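Long-range contact in flagellar hook associated protein type 3 FlgL (Legionella pneumophila subsp. pneumophila, PDB 5YTI), which is a member of the bacterial flagellin family, probably serving as a structural component of the flagellum at the junction between hook and filament: residues R66-L80 with V341-A355. Numbering follows the deposited sequence.
Sequences RQAADSALRLEEGIL and VQSDLGARLNQLETA
Leu73 enters a hole on the facing helix formed by Leu345, Arg348, Leu349 and Leu352, its CB lying 3.9 Å from Leu349 CD2. In return, Leu345 fits among Leu73, Glu76, Glu77 and Leu80, a reciprocal knobs-into-holes exchange between helices that run antiparallel at 156°, their axes 10.2 Å apart. Leucine packing continues toward both ends: Leu352 CD1 reaches Ala69 CB at 4.1 Å, while Leu80 CD1 meets Val341 CG1, the two side chains crossing at about a right angle.

Polar groups line one flank. Gln342 NE2 donates a weak hydrogen bond to Glu77 OE2 (2.9 Å, N-H...O 127°), with the amide and carboxylate planes nearly parallel but offset; a bend at chi2 (55°) turns the Glu77 carboxylate toward it. Farther along, Arg74 NE binds Asp70 OD1 at 2.8 Å within its own helix, and Arg74 NH1 makes a long salt bridge to Glu353 OE1 (3.7 Å). The guanidinium thus probably offsets the repulsion between Asp70 and Glu353.

Arg348, salt-bridged to Asp344 and Asp177, ties the helix pair to the segment following strand 171-174. That strand and strand 164-168 pack on Leu352, and helix 179-184 touches Leu80 and Val341, covering this part of the antiparallel coiled coil between helices 49-96 and 316-374.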
loop_
_atom_site.group_PDB
_atom_site.type_symbol
_atom_site.label_atom_id
_atom_site.label_comp_id
_atom_site.label_asym_id
_atom_site.label_seq_id
_atom_site.Cartn_x
_atom_site.Cartn_y
_atom_site.Cartn_z
ATOM N N ARG A 66 -2.745 25.664 18.131
ATOM C CA ARG A 66 -1.362 25.169 17.986
ATOM C C ARG A 66 -0.954 24.368 19.212
ATOM O O ARG A 66 -0.583 23.213 19.095
ATOM C CB ARG A 66 -0.368 26.323 17.768
ATOM C CG ARG A 66 1.088 25.971 18.067
ATOM C CD ARG A 66 2.029 27.176 17.965
ATOM N NE ARG A 66 1.959 28.059 19.135
ATOM C CZ ARG A 66 1.487 29.308 19.118
ATOM N NH1 ARG A 66 1.069 29.849 17.999
ATOM N NH2 ARG A 66 1.453 30.021 20.225
ATOM N N GLN A 67 -1.033 24.994 20.393
ATOM C CA GLN A 67 -0.723 24.328 21.680
ATOM C C GLN A 67 -1.394 22.972 21.752
ATOM O O GLN A 67 -0.767 22.013 22.175
ATOM C CB GLN A 67 -1.138 25.188 22.904
ATOM C CG GLN A 67 -0.194 26.368 23.239
ATOM C CD GLN A 67 -0.694 27.284 24.377
ATOM O OE1 GLN A 67 -1.204 28.379 24.116
ATOM N NE2 GLN A 67 -0.542 26.841 25.640
ATOM N N ALA A 68 -2.652 22.886 21.320
ATOM C CA ALA A 68 -3.428 21.638 21.408
ATOM C C ALA A 68 -3.036 20.638 20.333
ATOM O O ALA A 68 -3.106 19.421 20.527
ATOM C CB ALA A 68 -4.913 21.927 21.313
ATOM N N ALA A 69 -2.643 21.157 19.181
ATOM C CA ALA A 69 -2.172 20.321 18.085
ATOM C C ALA A 69 -0.824 19.701 18.432
ATOM O O ALA A 69 -0.630 18.486 18.357
ATOM C CB ALA A 69 -2.047 21.155 16.826
ATOM N N ASP A 70 0.103 20.563 18.818
ATOM C CA ASP A 70 1.408 20.148 19.268
ATOM C C ASP A 70 1.262 19.011 20.255
ATOM O O ASP A 70 2.043 18.086 20.232
ATOM C CB ASP A 70 2.134 21.328 19.909
ATOM C CG ASP A 70 3.640 21.223 19.813
ATOM O OD1 ASP A 70 4.202 20.384 20.560
ATOM O OD2 ASP A 70 4.251 22.015 19.032
ATOM N N SER A 71 0.243 19.040 21.102
ATOM C CA SER A 71 0.137 18.018 22.145
ATOM C C SER A 71 -0.473 16.703 21.710
ATOM O O SER A 71 0.028 15.634 22.096
ATOM C CB SER A 71 -0.609 18.563 23.341
ATOM O OG SER A 71 0.356 19.184 24.147
ATOM N N ALA A 72 -1.550 16.784 20.925
ATOM C CA ALA A 72 -2.208 15.598 20.368
ATOM C C ALA A 72 -1.236 14.812 19.497
ATOM O O ALA A 72 -1.261 13.591 19.479
ATOM C CB ALA A 72 -3.444 15.995 19.560
ATOM N N LEU A 73 -0.380 15.531 18.782
ATOM C CA LEU A 73 0.568 14.919 17.871
ATOM C C LEU A 73 1.728 14.228 18.581
ATOM O O LEU A 73 2.150 13.161 18.174
ATOM C CB LEU A 73 1.116 15.967 16.896
ATOM C CG LEU A 73 0.527 16.007 15.480
ATOM C CD1 LEU A 73 -0.994 15.916 15.436
ATOM C CD2 LEU A 73 1.006 17.271 14.792
ATOM N N ARG A 74 2.253 14.838 19.632
ATOM C CA ARG A 74 3.300 14.201 20.426
ATOM C C ARG A 74 2.791 12.959 21.195
ATOM O O ARG A 74 3.520 11.966 21.313
ATOM C CB ARG A 74 3.953 15.214 21.369
ATOM C CG ARG A 74 4.909 16.171 20.658
ATOM C CD ARG A 74 5.750 17.012 21.627
ATOM N NE ARG A 74 6.076 18.327 21.063
ATOM C CZ ARG A 74 7.130 18.601 20.294
ATOM N NH1 ARG A 74 7.305 19.839 19.819
ATOM N NH2 ARG A 74 8.008 17.652 19.996
ATOM N N LEU A 75 1.552 13.010 21.693
ATOM C CA LEU A 75 0.901 11.837 22.282
ATOM C C LEU A 75 0.829 10.707 21.237
ATOM O O LEU A 75 1.146 9.545 21.524
ATOM C CB LEU A 75 -0.501 12.204 22.782
ATOM C CG LEU A 75 -1.013 11.550 24.065
ATOM C CD1 LEU A 75 -0.087 11.886 25.221
ATOM C CD2 LEU A 75 -2.431 12.018 24.380
ATOM N N GLU A 76 0.437 11.079 20.018
ATOM C CA GLU A 76 0.387 10.178 18.863
ATOM C C GLU A 76 1.789 9.691 18.401
ATOM O O GLU A 76 1.922 8.577 17.940
ATOM C CB GLU A 76 -0.354 10.860 17.703
ATOM C CG GLU A 76 -0.763 9.907 16.591
ATOM C CD GLU A 76 -0.982 10.572 15.234
ATOM O OE1 GLU A 76 -0.388 10.095 14.246
ATOM O OE2 GLU A 76 -1.760 11.550 15.145
ATOM N N GLU A 77 2.829 10.514 18.501
ATOM C CA GLU A 77 4.160 10.056 18.140
ATOM C C GLU A 77 4.482 8.863 19.028
ATOM O O GLU A 77 5.002 7.865 18.555
ATOM C CB GLU A 77 5.202 11.185 18.277
ATOM C CG GLU A 77 6.669 10.784 18.054
ATOM C CD GLU A 77 6.963 10.087 16.699
ATOM O OE1 GLU A 77 6.501 10.538 15.628
ATOM O OE2 GLU A 77 7.698 9.079 16.692
ATOM N N GLY A 78 4.103 8.941 20.302
ATOM C CA GLY A 78 4.485 7.934 21.311
ATOM C C GLY A 78 3.769 6.599 21.206
ATOM O O GLY A 78 4.328 5.554 21.565
ATOM N N ILE A 79 2.524 6.647 20.728
ATOM C CA ILE A 79 1.760 5.447 20.420
ATOM C C ILE A 79 2.310 4.774 19.163
ATOM O O ILE A 79 2.581 3.575 19.172
ATOM C CB ILE A 79 0.262 5.755 20.260
ATOM C CG1 ILE A 79 -0.332 6.212 21.609
ATOM C CG2 ILE A 79 -0.484 4.544 19.705
ATOM C CD1 ILE A 79 -0.297 5.169 22.719
ATOM N N LEU A 80 2.500 5.536 18.095
ATOM C CA LEU A 80 3.191 5.016 16.926
ATOM C C LEU A 80 4.562 4.475 17.305
ATOM O O LEU A 80 4.922 3.379 16.890
ATOM C CB LEU A 80 3.326 6.076 15.840
ATOM C CG LEU A 80 2.013 6.390 15.130
ATOM C CD1 LEU A 80 2.254 7.218 13.886
ATOM C CD2 LEU A 80 1.242 5.151 14.717
ATOM N N VAL A 341 4.456 7.500 8.358
ATOM C CA VAL A 341 3.479 8.242 9.147
ATOM C C VAL A 341 4.212 9.057 10.196
ATOM O O VAL A 341 3.869 10.186 10.408
ATOM C CB VAL A 341 2.416 7.347 9.807
ATOM C CG1 VAL A 341 1.480 8.168 10.660
ATOM C CG2 VAL A 341 1.592 6.613 8.759
ATOM N N GLN A 342 5.237 8.509 10.826
ATOM C CA GLN A 342 6.046 9.296 11.777
ATOM C C GLN A 342 6.739 10.457 11.102
ATOM O O GLN A 342 6.745 11.557 11.633
ATOM C CB GLN A 342 7.115 8.453 12.478
ATOM C CG GLN A 342 6.562 7.464 13.476
ATOM C CD GLN A 342 7.626 6.546 13.979
ATOM O OE1 GLN A 342 8.297 5.878 13.200
ATOM N NE2 GLN A 342 7.786 6.497 15.291
ATOM N N SER A 343 7.344 10.220 9.944
ATOM C CA SER A 343 8.025 11.312 9.247
ATOM C C SER A 343 6.998 12.407 8.941
ATOM O O SER A 343 7.300 13.568 9.142
ATOM C CB SER A 343 8.759 10.832 7.984
ATOM O OG SER A 343 9.829 9.939 8.314
ATOM N N ASP A 344 5.788 12.030 8.503
ATOM C CA ASP A 344 4.719 12.997 8.197
ATOM C C ASP A 344 4.381 13.884 9.411
ATOM O O ASP A 344 4.138 15.087 9.295
ATOM C CB ASP A 344 3.428 12.292 7.737
ATOM C CG ASP A 344 2.432 13.262 7.090
ATOM O OD1 ASP A 344 2.717 13.700 5.950
ATOM O OD2 ASP A 344 1.378 13.593 7.685
ATOM N N LEU A 345 4.348 13.232 10.564
ATOM C CA LEU A 345 3.975 13.808 11.828
ATOM C C LEU A 345 5.088 14.785 12.255
ATOM O O LEU A 345 4.807 15.899 12.615
ATOM C CB LEU A 345 3.816 12.646 12.800
ATOM C CG LEU A 345 3.089 12.769 14.118
ATOM C CD1 LEU A 345 2.808 11.374 14.660
ATOM C CD2 LEU A 345 3.963 13.529 15.086
ATOM N N GLY A 346 6.349 14.379 12.167
ATOM C CA GLY A 346 7.490 15.290 12.349
ATOM C C GLY A 346 7.410 16.563 11.529
ATOM O O GLY A 346 7.584 17.659 12.051
ATOM N N ALA A 347 7.123 16.428 10.244
ATOM C CA ALA A 347 7.005 17.586 9.358
ATOM C C ALA A 347 5.991 18.588 9.910
ATOM O O ALA A 347 6.216 19.802 9.880
ATOM C CB ALA A 347 6.603 17.148 7.952
ATOM N N ARG A 348 4.881 18.065 10.418
ATOM C CA ARG A 348 3.816 18.882 10.968
ATOM C C ARG A 348 4.245 19.583 12.245
ATOM O O ARG A 348 3.977 20.757 12.445
ATOM C CB ARG A 348 2.578 18.031 11.214
ATOM C CG ARG A 348 1.800 17.761 9.946
ATOM C CD ARG A 348 0.595 16.914 10.234
ATOM N NE ARG A 348 0.876 15.499 10.112
ATOM C CZ ARG A 348 0.079 14.526 10.556
ATOM N NH1 ARG A 348 -1.061 14.785 11.184
ATOM N NH2 ARG A 348 0.442 13.261 10.387
ATOM N N LEU A 349 4.929 18.877 13.113
ATOM C CA LEU A 349 5.473 19.536 14.261
ATOM C C LEU A 349 6.414 20.653 13.834
ATOM O O LEU A 349 6.462 21.673 14.490
ATOM C CB LEU A 349 6.212 18.545 15.135
ATOM C CG LEU A 349 5.355 17.445 15.772
ATOM C CD1 LEU A 349 6.185 16.294 16.368
ATOM C CD2 LEU A 349 4.432 18.049 16.818
ATOM N N ASN A 350 7.180 20.473 12.757
ATOM C CA ASN A 350 8.094 21.542 12.339
ATOM C C ASN A 350 7.280 22.704 11.748
ATOM O O ASN A 350 7.692 23.864 11.845
ATOM C CB ASN A 350 9.207 21.048 11.400
ATOM C CG ASN A 350 10.370 20.384 12.151
ATOM O OD1 ASN A 350 10.835 20.868 13.189
ATOM N ND2 ASN A 350 10.851 19.273 11.615
ATOM N N GLN A 351 6.113 22.402 11.170
ATOM C CA GLN A 351 5.167 23.462 10.731
ATOM C C GLN A 351 4.619 24.249 11.941
ATOM O O GLN A 351 4.358 25.441 11.833
ATOM C CB GLN A 351 4.003 22.886 9.873
ATOM C CG GLN A 351 4.314 22.719 8.373
ATOM C CD GLN A 351 3.080 22.451 7.508
ATOM O OE1 GLN A 351 2.293 21.527 7.773
ATOM N NE2 GLN A 351 2.906 23.269 6.464
ATOM N N LEU A 352 4.463 23.568 13.079
ATOM C CA LEU A 352 3.935 24.168 14.297
ATOM C C LEU A 352 4.959 25.016 15.013
ATOM O O LEU A 352 4.667 26.161 15.344
ATOM C CB LEU A 352 3.405 23.105 15.255
ATOM C CG LEU A 352 2.215 22.281 14.732
ATOM C CD1 LEU A 352 1.847 21.158 15.698
ATOM C CD2 LEU A 352 1.011 23.178 14.456
ATOM N N GLU A 353 6.153 24.487 15.258
ATOM C CA GLU A 353 7.196 25.312 15.864
ATOM C C GLU A 353 7.472 26.526 14.935
ATOM O O GLU A 353 7.854 27.598 15.399
ATOM C CB GLU A 353 8.465 24.504 16.254
ATOM C CG GLU A 353 8.265 23.456 17.377
ATOM C CD GLU A 353 7.858 24.013 18.772
ATOM O OE1 GLU A 353 8.256 23.401 19.786
ATOM O OE2 GLU A 353 7.125 25.024 18.902
ATOM N N THR A 354 7.214 26.387 13.640
ATOM C CA THR A 354 7.165 27.560 12.754
ATOM C C THR A 354 6.072 28.561 13.146
ATOM O O THR A 354 6.325 29.766 13.222
ATOM C CB THR A 354 6.956 27.149 11.283
ATOM O OG1 THR A 354 8.176 27.353 10.581
ATOM C CG2 THR A 354 5.828 27.958 10.590
ATOM N N ALA A 355 4.860 28.059 13.373
ATOM C CA ALA A 355 3.722 28.900 13.693
ATOM C C ALA A 355 3.835 29.619 15.064
ATOM O O ALA A 355 3.327 30.726 15.214
ATOM C CB ALA A 355 2.446 28.077 13.609
#